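Long-range contacts in inosine-uridine preferring nucleoside hydrolase family protein (Bacillus anthracis, PDB 2C40), which belongs to the inosine-uridine preferring nucleoside hydrolase family and holds a calcium ion and alpha-D-ribofuranose in its pocket: residues A[124-132]-A[144-152]; A[259-268]-A[282-293]. All coordinates share one frame; numbering follows the deposited sequence.

In the fold
Interactions 1 and 2 belong to one mixed sheet but to different regions of it. Interaction 1 joins strands 120-124 and 145-151 in the parallel part, with its centre about 9 Å from the centre of the chain. Interaction 2 pairs strands 261-269 and 286-292 in the antiparallel part, about 19 Å from that centre. Strand 191-194 lies between strands 145-151 and 286-292 in the sheet order. The two contacts have centres about 15 Å apart and nearest atoms about 6 Å apart, without touching. In interaction 1, T125 O binds the calcium ion and M151 SD touches the sugar, whereas the side chain of V291 in interaction 2 stays about 14 Å from the ribofuranose.

Interaction 1. Residues A[124-132]-A[144-152]. With CA (calcium ion), chain C; RIB (alpha-D-ribofuranose), chain D.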
loop_
_atom_site.group_PDB
_atom_site.type_symbol
_atom_site.label_atom_id
_atom_site.label_comp_id
_atom_site.label_asym_id
_atom_site.label_seq_id
_atom_site.Cartn_x
_atom_site.Cartn_y
_atom_site.Cartn_z
ATOM N N PHE A 124 16.602 -18.978 -0.504
ATOM C CA PHE A 124 15.786 -18.584 0.623
ATOM C C PHE A 124 15.914 -17.061 0.801
ATOM O O PHE A 124 17.026 -16.511 1.042
ATOM C CB PHE A 124 16.206 -19.309 1.892
ATOM C CG PHE A 124 15.676 -20.719 2.008
ATOM C CD1 PHE A 124 15.913 -21.658 1.025
ATOM C CD2 PHE A 124 14.903 -21.107 3.085
ATOM C CE1 PHE A 124 15.414 -22.978 1.112
ATOM C CE2 PHE A 124 14.420 -22.426 3.184
ATOM C CZ PHE A 124 14.674 -23.337 2.165
ATOM N N THR A 125 14.749 -16.393 0.724
ATOM C CA THR A 125 14.665 -14.990 0.895
ATOM C C THR A 125 13.892 -14.545 2.156
ATOM O O THR A 125 13.798 -13.354 2.402
ATOM C CB THR A 125 14.148 -14.267 -0.376
ATOM O OG1 THR A 125 12.810 -14.671 -0.726
ATOM C CG2 THR A 125 15.082 -14.513 -1.521
ATOM N N GLY A 126 13.440 -15.497 2.966
ATOM C CA GLY A 126 13.021 -15.285 4.332
ATOM C C GLY A 126 13.968 -16.032 5.291
ATOM O O GLY A 126 15.069 -16.428 4.907
ATOM N N PRO A 127 13.545 -16.229 6.559
ATOM C CA PRO A 127 14.246 -17.044 7.555
ATOM C C PRO A 127 14.551 -18.473 7.088
ATOM O O PRO A 127 13.938 -18.932 6.124
ATOM C CB PRO A 127 13.217 -17.094 8.677
ATOM C CG PRO A 127 12.483 -15.814 8.568
ATOM C CD PRO A 127 12.310 -15.668 7.109
ATOM N N LEU A 128 15.420 -19.187 7.809
ATOM C CA LEU A 128 15.883 -20.499 7.376
ATOM C C LEU A 128 15.148 -21.677 7.985
ATOM O O LEU A 128 15.533 -22.795 7.750
ATOM C CB LEU A 128 17.375 -20.640 7.668
ATOM C CG LEU A 128 18.303 -19.905 6.698
ATOM C CD1 LEU A 128 19.697 -19.923 7.310
ATOM C CD2 LEU A 128 18.282 -20.563 5.320
ATOM N N THR A 129 14.070 -21.458 8.718
ATOM C CA THR A 129 13.532 -22.539 9.558
ATOM C C THR A 129 12.910 -23.725 8.805
ATOM O O THR A 129 13.061 -24.864 9.266
ATOM C CB THR A 129 12.738 -22.062 10.819
ATOM O OG1 THR A 129 11.512 -22.807 11.035
ATOM C CG2 THR A 129 12.564 -20.621 10.890
ATOM N N ASP A 130 12.331 -23.502 7.613
ATOM C CA ASP A 130 11.865 -24.672 6.810
ATOM C C ASP A 130 13.044 -25.580 6.389
ATOM O O ASP A 130 12.900 -26.821 6.290
ATOM C CB ASP A 130 11.079 -24.261 5.545
ATOM C CG ASP A 130 9.675 -23.705 5.838
ATOM O OD1 ASP A 130 9.023 -24.103 6.826
ATOM O OD2 ASP A 130 9.210 -22.862 5.025
ATOM N N LEU A 131 14.199 -24.974 6.108
ATOM C CA LEU A 131 15.399 -25.748 5.800
ATOM C C LEU A 131 16.053 -26.428 7.021
ATOM O O LEU A 131 16.513 -27.563 6.939
ATOM C CB LEU A 131 16.419 -24.885 5.040
ATOM C CG LEU A 131 17.783 -25.501 4.680
ATOM C CD1 LEU A 131 17.672 -26.699 3.752
ATOM C CD2 LEU A 131 18.703 -24.458 4.073
ATOM N N ALA A 132 16.178 -25.725 8.124
ATOM C CA ALA A 132 16.704 -26.310 9.361
ATOM C C ALA A 132 15.957 -27.567 9.676
ATOM O O ALA A 132 16.527 -28.625 10.001
ATOM C CB ALA A 132 16.539 -25.284 10.515
ATOM N N LYS A 144 21.574 -33.630 -2.157
ATOM C CA LYS A 144 20.856 -33.047 -3.294
ATOM C C LYS A 144 20.918 -31.513 -3.382
ATOM O O LYS A 144 20.285 -30.908 -4.260
ATOM C CB LYS A 144 19.400 -33.510 -3.279
ATOM C CG LYS A 144 19.239 -35.022 -3.402
ATOM C CD LYS A 144 19.840 -35.641 -4.666
ATOM C CE LYS A 144 18.969 -35.407 -5.876
ATOM N NZ LYS A 144 17.844 -36.392 -5.950
ATOM N N ILE A 145 21.656 -30.884 -2.470
ATOM C CA ILE A 145 21.794 -29.427 -2.434
ATOM C C ILE A 145 23.074 -28.984 -3.121
ATOM O O ILE A 145 24.169 -29.219 -2.624
ATOM C CB ILE A 145 21.775 -28.891 -0.963
ATOM C CG1 ILE A 145 20.361 -28.998 -0.402
ATOM C CG2 ILE A 145 22.189 -27.435 -0.888
ATOM C CD1 ILE A 145 20.304 -29.112 1.102
ATOM N N LYS A 146 22.926 -28.322 -4.266
ATOM C CA LYS A 146 24.048 -27.758 -5.012
ATOM C C LYS A 146 24.650 -26.664 -4.175
ATOM O O LYS A 146 25.832 -26.634 -3.903
ATOM C CB LYS A 146 23.555 -27.162 -6.339
ATOM C CG LYS A 146 24.702 -26.669 -7.257
ATOM C CD LYS A 146 24.614 -27.298 -8.609
ATOM N N ARG A 147 23.799 -25.763 -3.721
ATOM C CA ARG A 147 24.204 -24.752 -2.764
ATOM C C ARG A 147 22.949 -24.049 -2.257
ATOM O O ARG A 147 21.848 -24.213 -2.813
ATOM C CB ARG A 147 25.181 -23.745 -3.415
ATOM C CG ARG A 147 24.530 -22.984 -4.536
ATOM C CD ARG A 147 25.469 -22.170 -5.389
ATOM N NE ARG A 147 25.602 -22.676 -6.759
ATOM C CZ ARG A 147 24.766 -22.468 -7.800
ATOM N NH1 ARG A 147 23.622 -21.769 -7.695
ATOM N NH2 ARG A 147 25.109 -22.983 -8.996
ATOM N N LEU A 148 23.148 -23.294 -1.184
ATOM C CA LEU A 148 22.127 -22.402 -0.617
ATOM C C LEU A 148 22.544 -20.973 -0.970
ATOM O O LEU A 148 23.639 -20.580 -0.678
ATOM C CB LEU A 148 22.105 -22.569 0.924
ATOM C CG LEU A 148 20.916 -22.202 1.816
ATOM C CD1 LEU A 148 21.353 -21.786 3.257
ATOM C CD2 LEU A 148 19.966 -21.251 1.262
ATOM N N VAL A 149 21.635 -20.218 -1.564
ATOM C CA VAL A 149 21.748 -18.776 -1.652
ATOM C C VAL A 149 20.701 -18.182 -0.739
ATOM O O VAL A 149 19.534 -18.440 -0.873
ATOM C CB VAL A 149 21.603 -18.254 -3.101
ATOM C CG1 VAL A 149 21.954 -16.753 -3.183
ATOM C CG2 VAL A 149 22.537 -19.066 -4.024
ATOM N N TRP A 150 21.159 -17.387 0.214
ATOM C CA TRP A 150 20.322 -16.850 1.262
ATOM C C TRP A 150 20.554 -15.355 1.459
ATOM O O TRP A 150 21.691 -14.869 1.537
ATOM C CB TRP A 150 20.579 -17.622 2.570
ATOM C CG TRP A 150 19.723 -17.215 3.751
ATOM C CD1 TRP A 150 18.346 -17.059 3.786
ATOM C CD2 TRP A 150 20.196 -16.902 5.052
ATOM N NE1 TRP A 150 17.954 -16.665 5.027
ATOM C CE2 TRP A 150 19.062 -16.564 5.835
ATOM C CE3 TRP A 150 21.471 -16.872 5.638
ATOM C CZ2 TRP A 150 19.157 -16.203 7.181
ATOM C CZ3 TRP A 150 21.577 -16.501 6.979
ATOM C CH2 TRP A 150 20.416 -16.152 7.731
ATOM N N MET A 151 19.428 -14.650 1.562
ATOM C CA MET A 151 19.380 -13.313 2.075
ATOM C C MET A 151 19.346 -13.373 3.594
ATOM O O MET A 151 18.342 -13.720 4.227
ATOM C CB MET A 151 18.148 -12.567 1.539
ATOM C CG MET A 151 18.261 -10.999 1.700
ATOM S SD MET A 151 18.083 -10.326 3.386
ATOM C CE MET A 151 19.540 -9.341 3.515
ATOM N N GLY A 152 20.447 -13.014 4.203
ATOM C CA GLY A 152 20.523 -12.983 5.660
ATOM C C GLY A 152 21.856 -12.429 6.122
ATOM O O GLY A 152 22.840 -12.347 5.356
HETATM CA CA CA C . 11.961 -11.636 2.535
HETATM O O5 RIB D . 16.186 -8.264 6.715
HETATM C C5 RIB D . 15.767 -8.062 5.336
HETATM C C4 RIB D . 14.535 -8.936 5.086
HETATM O O4 RIB D . 13.476 -8.402 5.908
HETATM C C3 RIB D . 14.003 -9.069 3.645
HETATM O O3 RIB D . 14.265 -10.432 3.177
HETATM C C2 RIB D . 12.482 -8.597 3.689
HETATM O O2 RIB D . 11.347 -9.359 3.066
HETATM C C1 RIB D . 12.210 -8.378 5.199
HETATM O O HOH W 1 12.242 -11.543 4.988
#
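F124 and W150 form a parallel bridge inside the beta-alpha-beta unit of strand 120-124, helix 129-137 and strand 145-151, a buried contact in the middle of the sheet. Two backbone bonds define it: F124 N to V149 O (3.0 Å) and M151 N to F124 O (3.1 Å). The indole of W150 reaches beyond the strand: with CG anti to the backbone N (chi1 -177°), its NE1 donates to G126 O at 2.9 Å. That oxygen lies in the ring plane, while the N-H arrives tilted from the carbonyl plane. L128, just before the helix, sets CD1 over the centre of the six-membered ring, 3.6 Å from its centroid and 4° off the normal, a CH-pi contact; G152 CA lies over the opposite face near the rim, so the indole is sandwiched. L131 CD2 and L148 CD1 meet tip to tip at 3.9 Å. T125 O binds the calcium ion at 2.5 Å, a site completed by D9, D14 and D247, water and two sugar hydroxyls, while M151 SD lies 3.8 Å from C5 of ribofuranose. A right-handed crossover with ligands at the carboxyl ends of parallel strands is characteristic of Rossmann-like folds, as in nucleoside hydrolases.

Interaction 2. Residues A[259-268]-A[282-293]; sequences LAKVQTINSI and TDDGRPVHVVYD
I265 and V290 meet diagonally on one face of this antiparallel pair, with CG1 of I265 3.8 Å from CG2 of V290. On the other face the directly paired V262 and V291 meet through their CG2 atoms at 3.8 Å, while F253 of helix 246-255 touches both valines. A260, near the start of segment 259-268, sets its CB only 3.4 Å from CG1 of V291.

Backbone bonds alternate along the ladder; the N-to-C directions of strands 261-268 and 286-292 make 148°. K261, Q263 and I265 each give and receive one with Y292, V290 and V288. Y292 N and V290 N come from well above the planes of their acceptor carbonyls. S267 and R286 continue the ladder, S267 N giving only a weak bond, and T282, which opens the type I turn to G285, donates through N to N266 O. Strand 286-292 also lies beside strand 191-194, bonding it through the backbone of H289 and V291, so the pair adjoins the parallel part of the mixed sheet.

Farther out, T264 OG1 and H289 ND1 share a 2.6 Å hydrogen bond at the ring edge, in the ring plane; NE2 bonds E190. Y292, whose CG sits between backbone N and carbonyl carbon (chi1 71°), lays its ring across the strand; K261 CB makes a CH-pi contact over one face but toward the rim, 3.9 Å from the centroid. At the exposed end K261 NZ and D293 OD2 form a long salt bridge of 3.8 Å. The backbone ladder is thus probably the main tie, with local apolar patches and the T264-H289 bond added and the ion pair contributing little.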
loop_
_atom_site.group_PDB
_atom_site.type_symbol
_atom_site.label_atom_id
_atom_site.label_comp_id
_atom_site.label_asym_id
_atom_site.label_seq_id
_atom_site.Cartn_x
_atom_site.Cartn_y
_atom_site.Cartn_z
ATOM N N LEU A 259 26.885 -10.667 -11.807
ATOM C CA LEU A 259 26.511 -9.313 -11.386
ATOM C C LEU A 259 27.326 -8.809 -10.203
ATOM O O LEU A 259 27.509 -7.611 -10.038
ATOM C CB LEU A 259 25.019 -9.270 -11.013
ATOM C CG LEU A 259 24.060 -9.475 -12.182
ATOM C CD1 LEU A 259 22.629 -9.585 -11.714
ATOM C CD2 LEU A 259 24.215 -8.357 -13.182
ATOM N N ALA A 260 27.792 -9.708 -9.357
ATOM C CA ALA A 260 28.512 -9.319 -8.170
ATOM C C ALA A 260 29.772 -10.161 -8.028
ATOM O O ALA A 260 30.107 -10.971 -8.908
ATOM C CB ALA A 260 27.623 -9.478 -6.965
ATOM N N LYS A 261 30.512 -9.885 -6.961
ATOM C CA LYS A 261 31.656 -10.669 -6.564
ATOM C C LYS A 261 31.302 -11.359 -5.272
ATOM O O LYS A 261 30.290 -11.082 -4.674
ATOM C CB LYS A 261 32.860 -9.772 -6.350
ATOM C CG LYS A 261 33.537 -9.339 -7.638
ATOM C CD LYS A 261 33.670 -7.843 -7.632
ATOM C CE LYS A 261 34.559 -7.308 -8.725
ATOM N NZ LYS A 261 35.903 -7.337 -8.167
ATOM N N VAL A 262 32.161 -12.255 -4.851
ATOM C CA VAL A 262 31.979 -12.989 -3.619
ATOM C C VAL A 262 33.344 -13.092 -2.878
ATOM O O VAL A 262 34.366 -13.387 -3.496
ATOM C CB VAL A 262 31.394 -14.363 -3.953
ATOM C CG1 VAL A 262 31.764 -15.381 -2.928
ATOM C CG2 VAL A 262 29.890 -14.268 -4.057
ATOM N N GLN A 263 33.329 -12.816 -1.570
ATOM C CA GLN A 263 34.476 -13.050 -0.700
ATOM C C GLN A 263 34.086 -14.130 0.305
ATOM O O GLN A 263 33.098 -14.009 1.040
ATOM C CB GLN A 263 34.940 -11.775 0.043
ATOM C CG GLN A 263 36.274 -11.179 -0.468
ATOM C CD GLN A 263 37.512 -11.971 -0.063
ATOM O OE1 GLN A 263 37.459 -13.172 0.178
ATOM N NE2 GLN A 263 38.628 -11.281 0.050
ATOM N N THR A 264 34.872 -15.187 0.320
ATOM C CA THR A 264 34.700 -16.253 1.282
ATOM C C THR A 264 35.244 -15.783 2.614
ATOM O O THR A 264 36.395 -15.362 2.701
ATOM C CB THR A 264 35.425 -17.512 0.823
ATOM O OG1 THR A 264 34.850 -17.925 -0.424
ATOM C CG2 THR A 264 35.302 -18.629 1.876
ATOM N N ILE A 265 34.394 -15.823 3.628
ATOM C CA ILE A 265 34.797 -15.530 4.993
ATOM C C ILE A 265 34.281 -16.655 5.882
ATOM O O ILE A 265 33.346 -17.319 5.500
ATOM C CB ILE A 265 34.348 -14.098 5.476
ATOM C CG1 ILE A 265 32.866 -14.010 5.760
ATOM C CG2 ILE A 265 34.803 -12.953 4.487
ATOM C CD1 ILE A 265 32.586 -13.064 6.936
ATOM N N ASN A 266 34.948 -16.885 7.018
ATOM C CA ASN A 266 34.529 -17.861 8.019
ATOM C C ASN A 266 33.709 -17.159 9.083
ATOM O O ASN A 266 34.074 -16.063 9.546
ATOM C CB ASN A 266 35.718 -18.560 8.684
ATOM C CG ASN A 266 36.521 -19.407 7.715
ATOM O OD1 ASN A 266 35.993 -20.035 6.798
ATOM N ND2 ASN A 266 37.804 -19.388 7.899
ATOM N N SER A 267 32.655 -17.842 9.517
ATOM C CA SER A 267 31.542 -17.194 10.185
ATOM C C SER A 267 30.882 -18.100 11.212
ATOM O O SER A 267 30.878 -19.310 11.055
ATOM C CB SER A 267 30.509 -16.759 9.116
ATOM O OG SER A 267 29.640 -15.777 9.642
ATOM N N ILE A 268 30.390 -17.495 12.288
ATOM C CA ILE A 268 29.454 -18.114 13.240
ATOM C C ILE A 268 28.123 -17.274 13.369
ATOM O O ILE A 268 28.079 -16.101 13.050
ATOM C CB ILE A 268 30.103 -18.229 14.618
ATOM C CG1 ILE A 268 30.316 -16.840 15.256
ATOM C CG2 ILE A 268 31.434 -19.030 14.526
ATOM C CD1 ILE A 268 30.951 -16.900 16.624
ATOM N N THR A 282 34.864 -15.070 12.160
ATOM C CA THR A 282 35.772 -15.697 13.123
ATOM C C THR A 282 36.705 -16.575 12.321
ATOM O O THR A 282 36.237 -17.219 11.393
ATOM C CB THR A 282 35.063 -16.700 14.081
ATOM O OG1 THR A 282 33.741 -16.284 14.423
ATOM C CG2 THR A 282 35.878 -16.861 15.359
ATOM N N ASP A 283 37.985 -16.680 12.692
ATOM C CA ASP A 283 38.925 -17.585 11.953
ATOM C C ASP A 283 38.514 -19.064 12.130
ATOM O O ASP A 283 38.728 -19.894 11.241
ATOM C CB ASP A 283 40.403 -17.395 12.364
ATOM C CG ASP A 283 40.749 -15.953 12.763
ATOM O OD1 ASP A 283 41.745 -15.402 12.217
ATOM O OD2 ASP A 283 40.036 -15.387 13.644
ATOM N N ASP A 284 37.879 -19.346 13.265
ATOM C CA ASP A 284 37.345 -20.659 13.597
ATOM C C ASP A 284 36.028 -21.066 12.885
ATOM O O ASP A 284 35.696 -22.260 12.853
ATOM C CB ASP A 284 37.055 -20.690 15.098
ATOM N N GLY A 285 35.267 -20.115 12.350
ATOM C CA GLY A 285 33.920 -20.402 11.837
ATOM C C GLY A 285 33.865 -21.176 10.530
ATOM O O GLY A 285 34.855 -21.661 10.069
ATOM N N ARG A 286 32.672 -21.315 9.962
ATOM C CA ARG A 286 32.468 -22.031 8.717
ATOM C C ARG A 286 32.423 -21.071 7.503
ATOM O O ARG A 286 32.050 -19.886 7.626
ATOM C CB ARG A 286 31.200 -22.879 8.767
ATOM C CG ARG A 286 29.910 -22.080 8.840
ATOM C CD ARG A 286 28.766 -22.809 8.103
ATOM N NE ARG A 286 28.951 -22.722 6.685
ATOM C CZ ARG A 286 28.559 -23.608 5.773
ATOM N NH1 ARG A 286 27.842 -24.695 6.066
ATOM N NH2 ARG A 286 28.900 -23.363 4.516
ATOM N N PRO A 287 32.878 -21.563 6.342
ATOM C CA PRO A 287 32.939 -20.746 5.135
ATOM C C PRO A 287 31.586 -20.332 4.535
ATOM O O PRO A 287 30.658 -21.145 4.350
ATOM C CB PRO A 287 33.762 -21.611 4.177
ATOM C CG PRO A 287 33.552 -23.010 4.676
ATOM C CD PRO A 287 33.507 -22.889 6.132
ATOM N N VAL A 288 31.528 -19.046 4.232
ATOM C CA VAL A 288 30.374 -18.411 3.677
ATOM C C VAL A 288 30.904 -17.459 2.605
ATOM O O VAL A 288 31.890 -16.768 2.804
ATOM C CB VAL A 288 29.528 -17.756 4.833
ATOM C CG1 VAL A 288 28.866 -16.592 4.435
ATOM C CG2 VAL A 288 28.491 -18.753 5.366
ATOM N N HIS A 289 30.231 -17.454 1.462
ATOM C CA HIS A 289 30.596 -16.665 0.286
ATOM C C HIS A 289 29.706 -15.423 0.203
ATOM O O HIS A 289 28.574 -15.462 -0.237
ATOM C CB HIS A 289 30.466 -17.555 -0.957
ATOM C CG HIS A 289 31.159 -18.877 -0.812
ATOM N ND1 HIS A 289 32.531 -19.001 -0.801
ATOM C CD2 HIS A 289 30.669 -20.126 -0.631
ATOM C CE1 HIS A 289 32.855 -20.269 -0.633
ATOM N NE2 HIS A 289 31.743 -20.970 -0.520
ATOM N N VAL A 290 30.258 -14.313 0.647
ATOM C CA VAL A 290 29.537 -13.097 0.867
ATOM C C VAL A 290 29.553 -12.203 -0.377
ATOM O O VAL A 290 30.607 -11.834 -0.888
ATOM C CB VAL A 290 30.119 -12.328 2.106
ATOM C CG1 VAL A 290 29.355 -11.024 2.333
ATOM C CG2 VAL A 290 30.024 -13.183 3.364
ATOM N N VAL A 291 28.369 -11.835 -0.845
ATOM C CA VAL A 291 28.271 -11.069 -2.066
ATOM C C VAL A 291 28.714 -9.634 -1.770
ATOM O O VAL A 291 28.430 -9.101 -0.690
ATOM C CB VAL A 291 26.861 -11.130 -2.631
ATOM C CG1 VAL A 291 26.640 -10.112 -3.774
ATOM C CG2 VAL A 291 26.582 -12.549 -3.103
ATOM N N TYR A 292 29.444 -9.032 -2.706
ATOM C CA TYR A 292 29.719 -7.605 -2.675
ATOM C C TYR A 292 29.931 -7.056 -4.088
ATOM O O TYR A 292 29.972 -7.802 -5.066
ATOM C CB TYR A 292 30.915 -7.318 -1.776
ATOM C CG TYR A 292 32.232 -7.768 -2.338
ATOM C CD1 TYR A 292 32.548 -9.104 -2.393
ATOM C CD2 TYR A 292 33.151 -6.847 -2.814
ATOM C CE1 TYR A 292 33.786 -9.540 -2.916
ATOM C CE2 TYR A 292 34.412 -7.268 -3.356
ATOM C CZ TYR A 292 34.705 -8.622 -3.399
ATOM O OH TYR A 292 35.908 -9.079 -3.888
ATOM N N ASP A 293 30.051 -5.741 -4.169
ATOM C CA ASP A 293 30.419 -5.045 -5.389
ATOM C C ASP A 293 29.498 -5.435 -6.518
ATOM O O ASP A 293 29.944 -5.919 -7.565
ATOM C CB ASP A 293 31.885 -5.268 -5.752
ATOM C CG ASP A 293 32.364 -4.324 -6.842
ATOM O OD1 ASP A 293 31.716 -3.275 -7.008
ATOM O OD2 ASP A 293 33.378 -4.615 -7.530
HETATM O O HOH W 2 37.052 -12.002 -3.475
#